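Local coordinates for protein cytosine-specific methyltransferase (Escherichia coli O157:H7 EDL933, PDB 3G7U) that probably transfers a methyl group from S-adenosyl-L-methionine to carbon 5 of cytosine in DNA, as a prophage-encoded modification enzyme, at residues Q111-L116 with G169-L174. Residues are numbered along the deposited sequence; the frame is centred on the assembly and turned at random. Where two conformers were deposited one is given.
Sequences QPLFFL and GVKKSL
F114 and F115 pair antiparallel with V170 and G169 where strands 114-119 and 163-171 run side by side; the axes of 114-116 and 169-171 come within 4.8 Å, at 169°. F115 and G169 exchange both backbone hydrogen bonds, F115 N to G169 O at 3.0 Å and G169 N to F115 O at 3.1 Å; K171 N adds a third to L113 O (2.9 Å). The F115 side chain leans over the partner strand, chi1 of 67° setting CG close to both N and C of its own backbone. G169 N sits over the ring centre, 3.5 Å above the plane, and G169 CA makes a CH-pi contact 3.8 Å from the centroid. On the other face of the sheet, F114 CB meets V170 CG1, while the F114 ring reaches helix 353-367. The K171 chain passes the P112 carbonyl and bends at its last torsion (chi4 -45°), where NZ donates a hydrogen bond to Q111 OE1 (2.9 Å), in the plane of that amide carbonyl. The Q111 amide is held from both ends, since NE2 bonds S108 O and D142 OD2. Here antiparallel strand 163-171 joins the parallel part of the Rossmann-like methyltransferase sheet: glycine lets an aromatic ring lie directly on the backbone, and the lysine ties the strand's end to the turn after helix 94-110.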
loop_
_atom_site.group_PDB
_atom_site.type_symbol
_atom_site.label_atom_id
_atom_site.label_comp_id
_atom_site.label_asym_id
_atom_site.label_seq_id
_atom_site.Cartn_x
_atom_site.Cartn_y
_atom_site.Cartn_z
ATOM N N GLN A 111 -18.364 -15.398 4.076
ATOM C CA GLN A 111 -19.211 -15.128 2.897
ATOM C C GLN A 111 -19.423 -13.641 2.550
ATOM O O GLN A 111 -20.561 -13.200 2.431
ATOM C CB GLN A 111 -20.585 -15.865 3.018
ATOM C CG GLN A 111 -20.447 -17.378 3.128
ATOM C CD GLN A 111 -20.172 -18.014 1.780
ATOM O OE1 GLN A 111 -20.865 -17.720 0.811
ATOM N NE2 GLN A 111 -19.169 -18.888 1.712
ATOM N N PRO A 112 -18.330 -12.859 2.350
ATOM C CA PRO A 112 -18.548 -11.487 1.947
ATOM C C PRO A 112 -19.096 -11.392 0.514
ATOM O O PRO A 112 -18.990 -12.374 -0.231
ATOM C CB PRO A 112 -17.115 -10.913 1.938
ATOM C CG PRO A 112 -16.240 -12.100 1.656
ATOM C CD PRO A 112 -16.893 -13.183 2.471
ATOM N N LEU A 113 -19.616 -10.222 0.140
ATOM C CA LEU A 113 -20.030 -9.971 -1.254
ATOM C C LEU A 113 -18.843 -10.120 -2.206
ATOM O O LEU A 113 -19.001 -10.573 -3.319
ATOM C CB LEU A 113 -20.634 -8.579 -1.401
ATOM C CG LEU A 113 -21.889 -8.330 -0.532
ATOM C CD1 LEU A 113 -22.435 -6.947 -0.781
ATOM C CD2 LEU A 113 -22.960 -9.442 -0.712
ATOM N N PHE A 114 -17.647 -9.762 -1.747
ATOM C CA PHE A 114 -16.460 -9.941 -2.598
ATOM C C PHE A 114 -15.206 -10.184 -1.754
ATOM O O PHE A 114 -15.190 -9.907 -0.535
ATOM C CB PHE A 114 -16.301 -8.716 -3.509
ATOM C CG PHE A 114 -15.698 -7.515 -2.834
ATOM C CD1 PHE A 114 -14.321 -7.297 -2.885
ATOM C CD2 PHE A 114 -16.495 -6.568 -2.193
ATOM C CE1 PHE A 114 -13.746 -6.191 -2.270
ATOM C CE2 PHE A 114 -15.933 -5.440 -1.580
ATOM C CZ PHE A 114 -14.563 -5.240 -1.627
ATOM N N PHE A 115 -14.165 -10.739 -2.381
ATOM C CA PHE A 115 -12.835 -10.710 -1.768
ATOM C C PHE A 115 -11.848 -10.094 -2.751
ATOM O O PHE A 115 -12.060 -10.143 -3.976
ATOM C CB PHE A 115 -12.362 -12.089 -1.306
ATOM C CG PHE A 115 -12.105 -13.077 -2.414
ATOM C CD1 PHE A 115 -10.847 -13.137 -3.058
ATOM C CD2 PHE A 115 -13.090 -13.983 -2.795
ATOM C CE1 PHE A 115 -10.595 -14.057 -4.043
ATOM C CE2 PHE A 115 -12.838 -14.910 -3.780
ATOM C CZ PHE A 115 -11.593 -14.946 -4.425
ATOM N N LEU A 116 -10.814 -9.479 -2.202
ATOM C CA LEU A 116 -9.687 -9.019 -3.039
ATOM C C LEU A 116 -8.462 -9.406 -2.257
ATOM O O LEU A 116 -8.265 -8.934 -1.116
ATOM C CB LEU A 116 -9.744 -7.510 -3.246
ATOM C CG LEU A 116 -8.558 -6.877 -4.032
ATOM C CD1 LEU A 116 -9.019 -5.661 -4.757
ATOM C CD2 LEU A 116 -7.367 -6.507 -3.144
ATOM N N GLY A 169 -12.851 -12.071 -6.251
ATOM C CA GLY A 169 -13.955 -13.027 -6.404
ATOM C C GLY A 169 -15.192 -12.273 -6.006
ATOM O O GLY A 169 -15.125 -11.376 -5.179
ATOM N N VAL A 170 -16.329 -12.600 -6.618
ATOM C CA VAL A 170 -17.571 -11.925 -6.278
ATOM C C VAL A 170 -18.636 -12.985 -6.079
ATOM O O VAL A 170 -18.626 -14.011 -6.730
ATOM C CB VAL A 170 -18.060 -10.887 -7.325
ATOM C CG1 VAL A 170 -17.162 -9.637 -7.358
ATOM C CG2 VAL A 170 -18.239 -11.518 -8.698
ATOM N N LYS A 171 -19.506 -12.756 -5.105
ATOM C CA LYS A 171 -20.492 -13.765 -4.726
ATOM C C LYS A 171 -21.379 -14.043 -5.937
ATOM O O LYS A 171 -21.894 -13.090 -6.574
ATOM C CB LYS A 171 -21.340 -13.233 -3.565
ATOM C CG LYS A 171 -21.550 -14.216 -2.446
ATOM C CD LYS A 171 -22.449 -13.546 -1.418
ATOM C CE LYS A 171 -22.508 -14.327 -0.121
ATOM N NZ LYS A 171 -22.693 -15.804 -0.335
ATOM N N LYS A 172 -21.502 -15.320 -6.252
ATOM C CA LYS A 172 -22.360 -15.797 -7.355
ATOM C C LYS A 172 -23.796 -15.282 -7.273
ATOM O O LYS A 172 -24.382 -14.878 -8.290
ATOM C CB LYS A 172 -22.359 -17.306 -7.405
ATOM C CG LYS A 172 -21.241 -17.837 -8.194
ATOM C CD LYS A 172 -21.091 -19.288 -7.946
ATOM C CE LYS A 172 -20.060 -19.835 -8.876
ATOM N NZ LYS A 172 -19.770 -21.206 -8.450
ATOM N N SER A 173 -24.326 -15.244 -6.057
ATOM C CA SER A 173 -25.676 -14.748 -5.775
ATOM C C SER A 173 -25.941 -13.343 -6.299
ATOM O O SER A 173 -27.093 -12.947 -6.487
ATOM C CB SER A 173 -25.948 -14.822 -4.264
ATOM O OG SER A 173 -25.566 -13.631 -3.589
ATOM N N LEU A 174 -24.886 -12.580 -6.550
ATOM C CA LEU A 174 -25.062 -11.193 -6.978
ATOM C C LEU A 174 -25.352 -11.073 -8.473
ATOM O O LEU A 174 -25.838 -10.014 -8.930
ATOM C CB LEU A 174 -23.823 -10.364 -6.637
ATOM C CG LEU A 174 -23.577 -10.043 -5.153
ATOM C CD1 LEU A 174 -22.167 -9.528 -4.968
ATOM C CD2 LEU A 174 -24.601 -9.031 -4.644
#